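Local coordinates for protein hypoxanthine-guanine phosphoribosyltransferase (Thermus thermophilus, PDB 3ACD) that probably converts hypoxanthine and guanine to IMP and GMP in purine salvage, from 5-phospho-alpha-D-ribose 1-diphosphate, with magnesium as cofactor, at residues Met52-Arg57 with Tyr157-Asp162; Val44-Phe49 with Phe166-Pro171; Gly28-Asp33 with Ile144-Phe149. All blocks are in the same frame, centred on the assembly; numbering follows the deposited sequence.

Interaction 1: residues Met52-Arg57 with Tyr157-Asp162; sequences MADLVR and YGYGLD
A single hydrogen bond between Tyr-159 and Asp-54 ties a tight turn to helix 49-56 in the Rossmann-like fold of the type I phosphoribosyltransferases, at the subunit interface. The turn, type I' from Gly-158 to Leu-161, is closed by backbone bonds in both directions: Gly-158 N to Leu-161 O, 2.8 Å, and Leu-161 N to Gly-158 O, 3.0 Å. It is followed by Asp-162, which has been seen to bind GMP in a structure of this protein. Tyr-159 and Gly-160 occupy its two corners, both with positive phi. From the first corner the tyrosine ring reaches out with CG opposite the backbone N (chi1 -165°), carrying the hydroxyl across to the helix although the CA atoms of Asp-54 and Tyr-159 stay 10.5 Å apart. On the way the ring packs among Ile-19 and Val-23 of helix 16-33, Ile-50 and Phe-51 of helix 49-56, and Leu-131. Its OH gives its proton to Asp-54 OD2 at 2.7 Å, arriving from the anti side but 35° out of the carboxylate plane; ring and carboxylate are turned 62° against each other. The same oxygen also pairs with Arg-57 NH1 of the second subunit, and the bridge is reciprocated. Within the chain Asp-54 OD1 faces Arg-57 NH2 in a salt bridge whose hydrogen bond is weak. Sharing among a tyrosine and two arginines would probably favour the charged aspartate. Arg-57 folds back along the helix, and its NE donates to Ala-53 O at 2.9 Å from above the carbonyl plane.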
ATOM      1  N   MET A  52      -0.085  -1.774  -6.025  1.00  9.29           N
ATOM      2  CA  MET A  52      -1.318  -0.995  -5.926  1.00  9.80           C
ATOM      3  C   MET A  52      -1.012   0.502  -5.800  1.00  9.87           C
ATOM      4  O   MET A  52      -1.577   1.329  -6.523  1.00 10.01           O
ATOM      5  CB  MET A  52      -2.121  -1.455  -4.705  1.00 11.18           C
ATOM      6  CG  MET A  52      -3.404  -0.673  -4.461  1.00 11.38           C
ATOM      7  SD  MET A  52      -4.795  -1.212  -5.481  1.00 13.36           S
ATOM      8  CE  MET A  52      -6.176  -0.489  -4.550  1.00 12.99           C
ATOM      9  N   ALA A  53      -0.120   0.851  -4.875  1.00  8.66           N
ATOM     10  CA  ALA A  53       0.243   2.251  -4.656  1.00 10.84           C
ATOM     11  C   ALA A  53       0.755   2.928  -5.925  1.00 11.25           C
ATOM     12  O   ALA A  53       0.383   4.063  -6.221  1.00 10.41           O
ATOM     13  CB  ALA A  53       1.297   2.356  -3.548  1.00  9.59           C
ATOM     14  N   ASP A  54       1.605   2.237  -6.677  1.00 10.27           N
ATOM     15  CA  ASP A  54       2.143   2.818  -7.906  1.00 11.59           C
ATOM     16  C   ASP A  54       1.119   2.822  -9.038  1.00 11.80           C
ATOM     17  O   ASP A  54       1.016   3.793  -9.788  1.00 12.04           O
ATOM     18  CB  ASP A  54       3.394   2.057  -8.354  1.00 12.57           C
ATOM     19  CG  ASP A  54       4.559   2.236  -7.402  1.00 13.13           C
ATOM     20  OD1 ASP A  54       4.437   3.037  -6.452  1.00 14.31           O
ATOM     21  OD2 ASP A  54       5.598   1.576  -7.604  1.00 12.07           O
ATOM     22  N   LEU A  55       0.358   1.739  -9.148  1.00 10.96           N
ATOM     23  CA  LEU A  55      -0.650   1.612 -10.196  1.00 12.01           C
ATOM     24  C   LEU A  55      -1.753   2.671 -10.131  1.00 13.80           C
ATOM     25  O   LEU A  55      -2.064   3.303 -11.143  1.00 13.20           O
ATOM     26  CB  LEU A  55      -1.292   0.215 -10.154  1.00 12.18           C
ATOM     27  CG  LEU A  55      -2.348  -0.073 -11.231  1.00 12.18           C
ATOM     28  CD1 LEU A  55      -1.695  -0.046 -12.602  1.00 12.52           C
ATOM     29  CD2 LEU A  55      -2.998  -1.432 -10.990  1.00 12.33           C
ATOM     30  N   VAL A  56      -2.350   2.876  -8.957  1.00 12.40           N
ATOM     31  CA  VAL A  56      -3.427   3.854  -8.858  1.00 12.09           C
ATOM     32  C   VAL A  56      -2.972   5.269  -9.205  1.00 13.42           C
ATOM     33  O   VAL A  56      -3.735   6.044  -9.783  1.00 13.15           O
ATOM     34  CB  VAL A  56      -4.104   3.840  -7.455  1.00 13.65           C
ATOM     35  CG1 VAL A  56      -4.689   2.455  -7.186  1.00 10.91           C
ATOM     36  CG2 VAL A  56      -3.114   4.238  -6.365  1.00 13.84           C
ATOM     37  N   ARG A  57      -1.726   5.596  -8.882  1.00 13.52           N
ATOM     38  CA  ARG A  57      -1.199   6.919  -9.188  1.00 13.74           C
ATOM     39  C   ARG A  57      -0.955   7.102 -10.683  1.00 15.18           C
ATOM     40  O   ARG A  57      -0.590   8.192 -11.127  1.00 13.57           O
ATOM     41  CB  ARG A  57       0.092   7.171  -8.408  1.00 14.09           C
ATOM     42  CG  ARG A  57      -0.161   7.502  -6.941  1.00 14.78           C
ATOM     43  CD  ARG A  57       1.130   7.750  -6.187  1.00 12.92           C
ATOM     44  NE  ARG A  57       1.861   6.516  -5.908  1.00 12.31           N
ATOM     45  CZ  ARG A  57       2.969   6.467  -5.175  1.00 13.77           C
ATOM     46  NH1 ARG A  57       3.462   7.587  -4.659  1.00 13.61           N
ATOM     47  NH2 ARG A  57       3.578   5.306  -4.943  1.00 11.75           N
ATOM     48  N   TYR A 157      10.765 -12.128  -4.928  1.00 15.31           N
ATOM     49  CA  TYR A 157      10.466 -11.306  -3.767  1.00 14.72           C
ATOM     50  C   TYR A 157      10.901  -9.872  -4.030  1.00 14.41           C
ATOM     51  O   TYR A 157      11.591  -9.596  -5.013  1.00 14.72           O
ATOM     52  CB  TYR A 157      11.130 -11.884  -2.506  1.00 15.92           C
ATOM     53  CG  TYR A 157      12.638 -11.977  -2.550  1.00 17.49           C
ATOM     54  CD1 TYR A 157      13.435 -10.957  -2.030  1.00 18.32           C
ATOM     55  CD2 TYR A 157      13.271 -13.093  -3.101  1.00 19.88           C
ATOM     56  CE1 TYR A 157      14.828 -11.050  -2.054  1.00 18.45           C
ATOM     57  CE2 TYR A 157      14.661 -13.193  -3.133  1.00 19.50           C
ATOM     58  CZ  TYR A 157      15.433 -12.168  -2.607  1.00 19.90           C
ATOM     59  OH  TYR A 157      16.807 -12.262  -2.644  1.00 18.38           O
ATOM     60  N   GLY A 158      10.470  -8.966  -3.159  1.00 13.49           N
ATOM     61  CA  GLY A 158      10.779  -7.559  -3.321  1.00 12.66           C
ATOM     62  C   GLY A 158       9.549  -6.848  -3.860  1.00 12.21           C
ATOM     63  O   GLY A 158       8.588  -7.500  -4.269  1.00 13.16           O
ATOM     64  N   TYR A 159       9.566  -5.518  -3.848  1.00 11.03           N
ATOM     65  CA  TYR A 159       8.449  -4.723  -4.358  1.00 11.83           C
ATOM     66  C   TYR A 159       7.115  -5.210  -3.769  1.00 10.99           C
ATOM     67  O   TYR A 159       6.137  -5.407  -4.495  1.00 12.16           O
ATOM     68  CB  TYR A 159       8.417  -4.810  -5.894  1.00 11.14           C
ATOM     69  CG  TYR A 159       7.554  -3.766  -6.580  1.00 11.38           C
ATOM     70  CD1 TYR A 159       7.999  -2.447  -6.735  1.00 12.69           C
ATOM     71  CD2 TYR A 159       6.291  -4.093  -7.067  1.00 11.35           C
ATOM     72  CE1 TYR A 159       7.197  -1.483  -7.364  1.00 12.96           C
ATOM     73  CE2 TYR A 159       5.486  -3.143  -7.690  1.00 12.20           C
ATOM     74  CZ  TYR A 159       5.940  -1.842  -7.835  1.00 13.45           C
ATOM     75  OH  TYR A 159       5.122  -0.910  -8.439  1.00 13.39           O
ATOM     76  N   GLY A 160       7.087  -5.411  -2.454  1.00 12.00           N
ATOM     77  CA  GLY A 160       5.869  -5.858  -1.797  1.00 12.60           C
ATOM     78  C   GLY A 160       5.806  -7.344  -1.492  1.00 14.01           C
ATOM     79  O   GLY A 160       5.180  -7.759  -0.512  1.00 13.48           O
ATOM     80  N   LEU A 161       6.451  -8.152  -2.330  1.00 14.10           N
ATOM     81  CA  LEU A 161       6.454  -9.598  -2.142  1.00 14.42           C
ATOM     82  C   LEU A 161       7.513  -9.977  -1.117  1.00 13.54           C
ATOM     83  O   LEU A 161       8.629  -9.460  -1.137  1.00 14.43           O
ATOM     84  CB  LEU A 161       6.710 -10.309  -3.476  1.00 13.03           C
ATOM     85  CG  LEU A 161       5.576 -10.236  -4.513  1.00 15.34           C
ATOM     86  CD1 LEU A 161       5.362  -8.799  -4.956  1.00 14.15           C
ATOM     87  CD2 LEU A 161       5.924 -11.106  -5.718  1.00 15.62           C
ATOM     88  N   ASP A 162       7.159 -10.895  -0.226  1.00 14.62           N
ATOM     89  CA  ASP A 162       8.062 -11.302   0.838  1.00 14.97           C
ATOM     90  C   ASP A 162       8.808 -12.611   0.661  1.00 17.59           C
ATOM     91  O   ASP A 162       8.492 -13.441  -0.195  1.00 18.28           O
ATOM     92  CB  ASP A 162       7.290 -11.400   2.152  1.00 16.62           C
ATOM     93  CG  ASP A 162       6.379 -12.617   2.192  1.00 16.20           C
ATOM     94  OD1 ASP A 162       5.493 -12.720   1.322  1.00 16.89           O
ATOM     95  OD2 ASP A 162       6.558 -13.472   3.082  1.00 17.43           O
TER

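Interaction 2: residues Val44-Phe49 with Phe166-Pro171; sequences VLNGAF and FDRNLP
Arg-168 and Asn-46 both place CG opposite their own carbonyl carbon (chi1 -66° and -69°), and the arginine then runs extended from CG to NE, which brings one face of its guanidinium against the asparagine beta carbon. Asn-46 CB sits over that face, off centre and 3.9 Å from Arg-168 CZ, while the amide beyond it stands at 75° to the guanidinium plane. Gly-47 adds its backbone: its N approaches Arg-168 NH1 obliquely at 3.7 Å. No hydrogen bond joins the two segments. The guanidinium is held instead from its own side, with NH1 donating to Gly-160 O, NH2 to Gln-165 OE1, and Asp-162 OD1 adding a long, weak ion pair to NH2. The segment 44-49 leaves strand 40-45 through a cis peptide between Leu-45 and Asn-46 and then enters a type I turn, Asn-46 to Phe-49. A non-proline cis peptide at this point is a known feature of the pyrophosphate-binding loop in hypoxanthine-guanine phosphoribosyltransferases, and Arg-168 is probably the counterpart of the arginine that meets pyrophosphate in related enzymes. Gly-47 lies about 5 Å (nearest atoms) from the bound IMP. Two donors, Gly-47 N and Arg-168 NH1, meet here without bonding each other, and the contact rests on the packing of CB over the guanidinium; a positive group beside this loop is consistent with a role in pyrophosphate binding.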
ATOM      1  N   VAL A  44      -5.146  -7.019  -3.050  1.00 11.10           N
ATOM      2  CA  VAL A  44      -5.014  -8.257  -2.296  1.00 13.32           C
ATOM      3  C   VAL A  44      -3.759  -8.161  -1.431  1.00 14.01           C
ATOM      4  O   VAL A  44      -2.634  -8.247  -1.926  1.00 12.66           O
ATOM      5  CB  VAL A  44      -4.908  -9.488  -3.233  1.00 14.36           C
ATOM      6  CG1 VAL A  44      -4.710 -10.758  -2.410  1.00 16.85           C
ATOM      7  CG2 VAL A  44      -6.175  -9.612  -4.073  1.00 16.80           C
ATOM      8  N   LEU A  45      -3.965  -7.963  -0.131  1.00 14.86           N
ATOM      9  CA  LEU A  45      -2.864  -7.847   0.827  1.00 15.43           C
ATOM     10  C   LEU A  45      -2.268  -9.221   1.127  1.00 15.84           C
ATOM     11  O   LEU A  45      -2.952 -10.233   0.987  1.00 16.91           O
ATOM     12  CB  LEU A  45      -3.376  -7.213   2.126  1.00 16.14           C
ATOM     13  CG  LEU A  45      -3.819  -5.752   2.040  1.00 16.38           C
ATOM     14  CD1 LEU A  45      -4.471  -5.329   3.348  1.00 18.41           C
ATOM     15  CD2 LEU A  45      -2.612  -4.879   1.732  1.00 18.20           C
ATOM     16  N   ASN A  46      -1.010  -9.270   1.561  1.00 14.36           N
ATOM     17  CA  ASN A  46      -0.166  -8.092   1.780  1.00 15.58           C
ATOM     18  C   ASN A  46       0.710  -7.760   0.573  1.00 14.22           C
ATOM     19  O   ASN A  46       1.079  -6.604   0.363  1.00 13.68           O
ATOM     20  CB  ASN A  46       0.776  -8.329   2.969  1.00 17.32           C
ATOM     21  CG  ASN A  46       0.055  -8.397   4.302  1.00 19.70           C
ATOM     22  OD1 ASN A  46       0.636  -8.807   5.308  1.00 26.06           O
ATOM     23  ND2 ASN A  46      -1.200  -7.984   4.323  1.00 15.86           N
ATOM     24  N   GLY A  47       1.041  -8.784  -0.206  1.00 13.02           N
ATOM     25  CA  GLY A  47       1.932  -8.625  -1.346  1.00 13.07           C
ATOM     26  C   GLY A  47       1.711  -7.583  -2.430  1.00 11.13           C
ATOM     27  O   GLY A  47       2.679  -7.091  -3.010  1.00 11.97           O
ATOM     28  N   ALA A  48       0.466  -7.232  -2.716  1.00  9.92           N
ATOM     29  CA  ALA A  48       0.200  -6.275  -3.785  1.00  9.59           C
ATOM     30  C   ALA A  48       0.138  -4.803  -3.395  1.00 10.46           C
ATOM     31  O   ALA A  48      -0.108  -3.957  -4.253  1.00  9.05           O
ATOM     32  CB  ALA A  48      -1.098  -6.663  -4.496  1.00 10.01           C
ATOM     33  N   PHE A  49       0.394  -4.471  -2.135  1.00 10.84           N
ATOM     34  CA  PHE A  49       0.248  -3.075  -1.738  1.00 11.59           C
ATOM     35  C   PHE A  49       1.147  -2.039  -2.415  1.00 10.77           C
ATOM     36  O   PHE A  49       0.724  -0.896  -2.596  1.00 10.34           O
ATOM     37  CB  PHE A  49       0.301  -2.948  -0.203  1.00 11.70           C
ATOM     38  CG  PHE A  49       1.670  -2.697   0.360  1.00 11.30           C
ATOM     39  CD1 PHE A  49       2.066  -1.405   0.697  1.00 11.39           C
ATOM     40  CD2 PHE A  49       2.540  -3.752   0.611  1.00 13.79           C
ATOM     41  CE1 PHE A  49       3.308  -1.168   1.285  1.00 12.31           C
ATOM     42  CE2 PHE A  49       3.793  -3.525   1.201  1.00 14.37           C
ATOM     43  CZ  PHE A  49       4.171  -2.229   1.539  1.00 13.12           C
ATOM     44  N   PHE A 166      10.198 -10.986   5.161  1.00 15.51           N
ATOM     45  CA  PHE A 166      11.217  -9.966   4.912  1.00 16.86           C
ATOM     46  C   PHE A 166      11.297  -9.611   3.426  1.00 15.68           C
ATOM     47  O   PHE A 166      10.648 -10.235   2.587  1.00 15.66           O
ATOM     48  CB  PHE A 166      12.598 -10.468   5.363  1.00 16.70           C
ATOM     49  CG  PHE A 166      12.787 -10.502   6.853  1.00 19.96           C
ATOM     50  CD1 PHE A 166      13.264  -9.386   7.533  1.00 21.06           C
ATOM     51  CD2 PHE A 166      12.500 -11.657   7.577  1.00 19.90           C
ATOM     52  CE1 PHE A 166      13.457  -9.418   8.916  1.00 22.73           C
ATOM     53  CE2 PHE A 166      12.690 -11.700   8.959  1.00 22.72           C
ATOM     54  CZ  PHE A 166      13.171 -10.579   9.630  1.00 22.14           C
ATOM     55  N   ASP A 167      12.093  -8.588   3.127  1.00 15.68           N
ATOM     56  CA  ASP A 167      12.347  -8.128   1.765  1.00 15.34           C
ATOM     57  C   ASP A 167      11.211  -7.512   0.947  1.00 14.31           C
ATOM     58  O   ASP A 167      11.359  -7.333  -0.261  1.00 12.77           O
ATOM     59  CB  ASP A 167      12.993  -9.257   0.955  1.00 16.18           C
ATOM     60  CG  ASP A 167      14.291  -9.744   1.568  1.00 21.25           C
ATOM     61  OD1 ASP A 167      15.145  -8.897   1.897  1.00 20.33           O
ATOM     62  OD2 ASP A 167      14.461 -10.974   1.715  1.00 24.18           O
ATOM     63  N   ARG A 168      10.086  -7.189   1.580  1.00 12.01           N
ATOM     64  CA  ARG A 168       8.988  -6.561   0.849  1.00 12.76           C
ATOM     65  C   ARG A 168       9.417  -5.143   0.461  1.00 13.23           C
ATOM     66  O   ARG A 168       8.877  -4.559  -0.476  1.00 13.21           O
ATOM     67  CB  ARG A 168       7.726  -6.454   1.717  1.00 12.39           C
ATOM     68  CG  ARG A 168       7.058  -7.769   2.117  1.00 14.22           C
ATOM     69  CD  ARG A 168       5.773  -7.459   2.893  1.00 13.32           C
ATOM     70  NE  ARG A 168       5.179  -8.631   3.533  1.00 13.78           N
ATOM     71  CZ  ARG A 168       4.470  -9.565   2.906  1.00 14.15           C
ATOM     72  NH1 ARG A 168       4.251  -9.481   1.598  1.00 12.42           N
ATOM     73  NH2 ARG A 168       3.977 -10.587   3.595  1.00 13.39           N
ATOM     74  N   ASN A 169      10.399  -4.599   1.181  1.00 12.90           N
ATOM     75  CA  ASN A 169      10.862  -3.237   0.938  1.00 13.28           C
ATOM     76  C   ASN A 169      11.863  -3.021  -0.198  1.00 13.76           C
ATOM     77  O   ASN A 169      12.219  -1.884  -0.493  1.00 13.92           O
ATOM     78  CB  ASN A 169      11.405  -2.635   2.247  1.00 13.28           C
ATOM     79  CG  ASN A 169      12.547  -3.444   2.845  1.00 14.63           C
ATOM     80  OD1 ASN A 169      12.515  -4.675   2.863  1.00 15.39           O
ATOM     81  ND2 ASN A 169      13.550  -2.749   3.365  1.00 13.51           N
ATOM     82  N   LEU A 170      12.314  -4.094  -0.840  1.00 13.65           N
ATOM     83  CA  LEU A 170      13.238  -3.947  -1.964  1.00 15.26           C
ATOM     84  C   LEU A 170      12.477  -3.222  -3.075  1.00 15.07           C
ATOM     85  O   LEU A 170      11.344  -3.582  -3.397  1.00 14.09           O
ATOM     86  CB  LEU A 170      13.717  -5.321  -2.457  1.00 15.20           C
ATOM     87  CG  LEU A 170      14.978  -5.923  -1.819  1.00 18.86           C
ATOM     88  CD1 LEU A 170      14.919  -5.830  -0.306  1.00 19.11           C
ATOM     89  CD2 LEU A 170      15.122  -7.373  -2.272  1.00 19.85           C
ATOM     90  N   PRO A 171      13.082  -2.181  -3.666  1.00 15.89           N
ATOM     91  CA  PRO A 171      12.408  -1.436  -4.736  1.00 16.35           C
ATOM     92  C   PRO A 171      12.334  -2.173  -6.071  1.00 16.06           C
ATOM     93  O   PRO A 171      11.693  -1.706  -7.017  1.00 15.56           O
ATOM     94  CB  PRO A 171      13.221  -0.145  -4.817  1.00 17.86           C
ATOM     95  CG  PRO A 171      14.601  -0.603  -4.461  1.00 20.06           C
ATOM     96  CD  PRO A 171      14.358  -1.540  -3.298  1.00 18.38           C
TER

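Interaction 3: residues Gly28-Asp33 with Ile144-Phe149; sequences GEIARD and IHYLGF
The ring of Tyr-146 lies against helix 16-33, with Ile-30 over one face and Asp-33 and Glu-29 at its edge. This is helix-on-sheet packing in the alpha/beta core of the phosphoribosyltransferase fold: strand 146-150 belongs to the parallel sheet, and the helix covers one side of it. Glu-29, Ile-30 and Asp-33 lie along the helix surface that meets the ring. Ile-30 CG1 is the CH-pi partner, 3.6 Å from the ring centroid and only 1° off the ring normal, which leaves it almost equally far from all six ring carbons. The opposite face is covered near its rim by His-145 CB, so the ring is held between a helix residue and its own neighbour in sequence. Asp-33 comes from the direction opposite to the tyrosine and meets it in the ring plane: Tyr-146 OH donates to Asp-33 OD2 at 2.6 Å, where it meets the anti lone pair of that oxygen, with carboxylate and ring 40° apart. The hydroxyl also has a second partner, Arg-127 NH1 of strand 125-130, which is also in a long, weak ion pair with Asp-33 OD2. On the same edge, closer to the backbone, Glu-29 OE1 stands 3.8 Å from Tyr-146 CD1; the glutamate chain, extended beyond CG, runs alongside the ring, pointing the other way. A leucine in place of Tyr-146 would probably leave both Asp-33 and Arg-127 without the hydroxyl they share and take the flat surface away from Ile-30. Beside the contact a water bridges helix and strand, donating to Glu-29 OE1 at 3.1 Å and to His-145 O at 2.7 Å.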
ATOM      1  N   GLY A  28      -2.027   3.423 -17.750  1.00 17.84           N
ATOM      2  CA  GLY A  28      -2.521   4.107 -18.932  1.00 18.66           C
ATOM      3  C   GLY A  28      -3.565   3.279 -19.657  1.00 18.97           C
ATOM      4  O   GLY A  28      -4.580   3.813 -20.112  1.00 18.59           O
ATOM      5  N   GLU A  29      -3.320   1.975 -19.770  1.00 18.46           N
ATOM      6  CA  GLU A  29      -4.258   1.079 -20.438  1.00 19.06           C
ATOM      7  C   GLU A  29      -5.583   1.061 -19.686  1.00 17.67           C
ATOM      8  O   GLU A  29      -6.655   1.129 -20.291  1.00 18.46           O
ATOM      9  CB  GLU A  29      -3.709  -0.352 -20.500  1.00 21.97           C
ATOM     10  CG  GLU A  29      -2.368  -0.509 -21.196  1.00 27.67           C
ATOM     11  CD  GLU A  29      -2.005  -1.969 -21.434  1.00 32.82           C
ATOM     12  OE1 GLU A  29      -2.149  -2.783 -20.498  1.00 34.25           O
ATOM     13  OE2 GLU A  29      -1.570  -2.302 -22.555  1.00 35.74           O
ATOM     14  N   ILE A  30      -5.509   0.962 -18.362  1.00 16.89           N
ATOM     15  CA  ILE A  30      -6.711   0.933 -17.541  1.00 15.66           C
ATOM     16  C   ILE A  30      -7.509   2.224 -17.702  1.00 16.25           C
ATOM     17  O   ILE A  30      -8.728   2.191 -17.864  1.00 16.71           O
ATOM     18  CB  ILE A  30      -6.352   0.721 -16.046  1.00 15.93           C
ATOM     19  CG1 ILE A  30      -5.819  -0.701 -15.849  1.00 13.83           C
ATOM     20  CG2 ILE A  30      -7.576   0.961 -15.164  1.00 14.78           C
ATOM     21  CD1 ILE A  30      -5.251  -0.981 -14.473  1.00 15.00           C
ATOM     22  N   ALA A  31      -6.816   3.357 -17.668  1.00 16.76           N
ATOM     23  CA  ALA A  31      -7.469   4.655 -17.806  1.00 18.02           C
ATOM     24  C   ALA A  31      -8.217   4.733 -19.136  1.00 19.34           C
ATOM     25  O   ALA A  31      -9.335   5.244 -19.205  1.00 17.02           O
ATOM     26  CB  ALA A  31      -6.434   5.769 -17.713  1.00 17.15           C
ATOM     27  N   ARG A  32      -7.593   4.214 -20.187  1.00 19.78           N
ATOM     28  CA  ARG A  32      -8.199   4.213 -21.515  1.00 22.82           C
ATOM     29  C   ARG A  32      -9.390   3.263 -21.572  1.00 21.83           C
ATOM     30  O   ARG A  32     -10.464   3.631 -22.051  1.00 21.43           O
ATOM     31  CB  ARG A  32      -7.170   3.794 -22.570  1.00 26.68           C
ATOM     32  CG  ARG A  32      -7.755   3.641 -23.967  1.00 34.54           C
ATOM     33  CD  ARG A  32      -6.747   3.065 -24.949  1.00 42.52           C
ATOM     34  NE  ARG A  32      -5.596   3.943 -25.141  1.00 49.32           N
ATOM     35  CZ  ARG A  32      -4.613   3.705 -26.005  1.00 52.52           C
ATOM     36  NH1 ARG A  32      -4.641   2.614 -26.759  1.00 53.73           N
ATOM     37  NH2 ARG A  32      -3.602   4.557 -26.115  1.00 54.31           N
ATOM     38  N   ASP A  33      -9.195   2.040 -21.084  1.00 20.21           N
ATOM     39  CA  ASP A  33     -10.253   1.035 -21.091  1.00 19.23           C
ATOM     40  C   ASP A  33     -11.452   1.430 -20.240  1.00 19.94           C
ATOM     41  O   ASP A  33     -12.588   1.079 -20.560  1.00 18.91           O
ATOM     42  CB  ASP A  33      -9.724  -0.316 -20.590  1.00 18.77           C
ATOM     43  CG  ASP A  33      -8.733  -0.954 -21.545  1.00 20.60           C
ATOM     44  OD1 ASP A  33      -8.550  -0.427 -22.663  1.00 18.19           O
ATOM     45  OD2 ASP A  33      -8.143  -1.993 -21.176  1.00 17.77           O
ATOM     46  N   ILE A 144      -6.060 -12.571 -16.544  1.00 17.88           N
ATOM     47  CA  ILE A 144      -5.210 -11.473 -16.113  1.00 16.71           C
ATOM     48  C   ILE A 144      -5.266 -10.512 -17.291  1.00 17.73           C
ATOM     49  O   ILE A 144      -4.613 -10.724 -18.316  1.00 17.33           O
ATOM     50  CB  ILE A 144      -3.747 -11.893 -15.867  1.00 16.77           C
ATOM     51  CG1 ILE A 144      -3.679 -13.009 -14.824  1.00 16.57           C
ATOM     52  CG2 ILE A 144      -2.953 -10.685 -15.362  1.00 14.75           C
ATOM     53  CD1 ILE A 144      -2.259 -13.454 -14.502  1.00 16.58           C
ATOM     54  N   HIS A 145      -6.069  -9.466 -17.147  1.00 15.09           N
ATOM     55  CA  HIS A 145      -6.245  -8.485 -18.208  1.00 17.44           C
ATOM     56  C   HIS A 145      -5.113  -7.476 -18.282  1.00 17.28           C
ATOM     57  O   HIS A 145      -4.812  -6.945 -19.351  1.00 17.54           O
ATOM     58  CB  HIS A 145      -7.578  -7.766 -18.013  1.00 17.45           C
ATOM     59  CG  HIS A 145      -8.737  -8.698 -17.848  1.00 18.49           C
ATOM     60  ND1 HIS A 145      -8.971  -9.393 -16.682  1.00 19.24           N
ATOM     61  CD2 HIS A 145      -9.689  -9.099 -18.725  1.00 19.80           C
ATOM     62  CE1 HIS A 145     -10.017 -10.184 -16.846  1.00 20.10           C
ATOM     63  NE2 HIS A 145     -10.470 -10.026 -18.076  1.00 18.70           N
ATOM     64  N   TYR A 146      -4.492  -7.212 -17.139  1.00 15.58           N
ATOM     65  CA  TYR A 146      -3.391  -6.262 -17.062  1.00 15.90           C
ATOM     66  C   TYR A 146      -2.234  -6.926 -16.327  1.00 16.41           C
ATOM     67  O   TYR A 146      -2.172  -6.928 -15.096  1.00 15.96           O
ATOM     68  CB  TYR A 146      -3.859  -5.006 -16.328  1.00 17.24           C
ATOM     69  CG  TYR A 146      -5.088  -4.404 -16.959  1.00 17.21           C
ATOM     70  CD1 TYR A 146      -5.012  -3.729 -18.179  1.00 16.91           C
ATOM     71  CD2 TYR A 146      -6.341  -4.553 -16.366  1.00 16.34           C
ATOM     72  CE1 TYR A 146      -6.156  -3.219 -18.791  1.00 17.61           C
ATOM     73  CE2 TYR A 146      -7.487  -4.049 -16.968  1.00 15.77           C
ATOM     74  CZ  TYR A 146      -7.388  -3.384 -18.179  1.00 16.61           C
ATOM     75  OH  TYR A 146      -8.524  -2.891 -18.771  1.00 16.87           O
ATOM     76  N   LEU A 147      -1.317  -7.492 -17.101  1.00 15.90           N
ATOM     77  CA  LEU A 147      -0.170  -8.190 -16.544  1.00 15.97           C
ATOM     78  C   LEU A 147       1.119  -7.403 -16.693  1.00 14.89           C
ATOM     79  O   LEU A 147       1.430  -6.898 -17.769  1.00 14.67           O
ATOM     80  CB  LEU A 147      -0.008  -9.550 -17.227  1.00 14.30           C
ATOM     81  CG  LEU A 147       1.216 -10.364 -16.803  1.00 15.28           C
ATOM     82  CD1 LEU A 147       1.119 -10.706 -15.321  1.00 12.44           C
ATOM     83  CD2 LEU A 147       1.307 -11.632 -17.651  1.00 15.89           C
ATOM     84  N   GLY A 148       1.871  -7.304 -15.606  1.00 13.68           N
ATOM     85  CA  GLY A 148       3.128  -6.589 -15.668  1.00 15.20           C
ATOM     86  C   GLY A 148       4.153  -7.403 -16.436  1.00 15.03           C
ATOM     87  O   GLY A 148       4.606  -6.998 -17.510  1.00 13.59           O
ATOM     88  N   PHE A 149       4.499  -8.567 -15.898  1.00 15.24           N
ATOM     89  CA  PHE A 149       5.507  -9.421 -16.522  1.00 15.90           C
ATOM     90  C   PHE A 149       5.205 -10.910 -16.393  1.00 15.63           C
ATOM     91  O   PHE A 149       4.787 -11.380 -15.331  1.00 15.05           O
ATOM     92  CB  PHE A 149       6.871  -9.180 -15.861  1.00 15.83           C
ATOM     93  CG  PHE A 149       7.302  -7.744 -15.840  1.00 17.20           C
ATOM     94  CD1 PHE A 149       8.034  -7.205 -16.896  1.00 19.23           C
ATOM     95  CD2 PHE A 149       6.992  -6.931 -14.753  1.00 17.43           C
ATOM     96  CE1 PHE A 149       8.454  -5.871 -16.865  1.00 20.33           C
ATOM     97  CE2 PHE A 149       7.406  -5.600 -14.714  1.00 17.45           C
ATOM     98  CZ  PHE A 149       8.138  -5.070 -15.770  1.00 18.46           C
TER
HETATM   99  O   HOH W   1      -3.757  -5.346 -21.298  1.00 48.94           O

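Interactions 1 and 2 are neighbours, about 6 Å apart centre to centre, and share one loop between strands 156-157 and 174-175: Tyr-159 N lies 2.7 Å from Leu-170 O and Gly-160 N 2.8 Å from Arg-168 O, both probable hydrogen bonds. Both also touch the second subunit. Interaction 2 is the nearer to the nucleotide; the Tyr-159 side chain of interaction 1 is about 10 Å from IMP and about 7 Å from that of Asp-103 (nearest atoms). The centre of interaction 3 is about 15 Å from that of interaction 1 and about 20 Å from that of interaction 2, on the opposite side of the chain's centre from the latter. Leu-55 CD1 and Ile-30 CD1, 4.1 Å apart, join it to interaction 1.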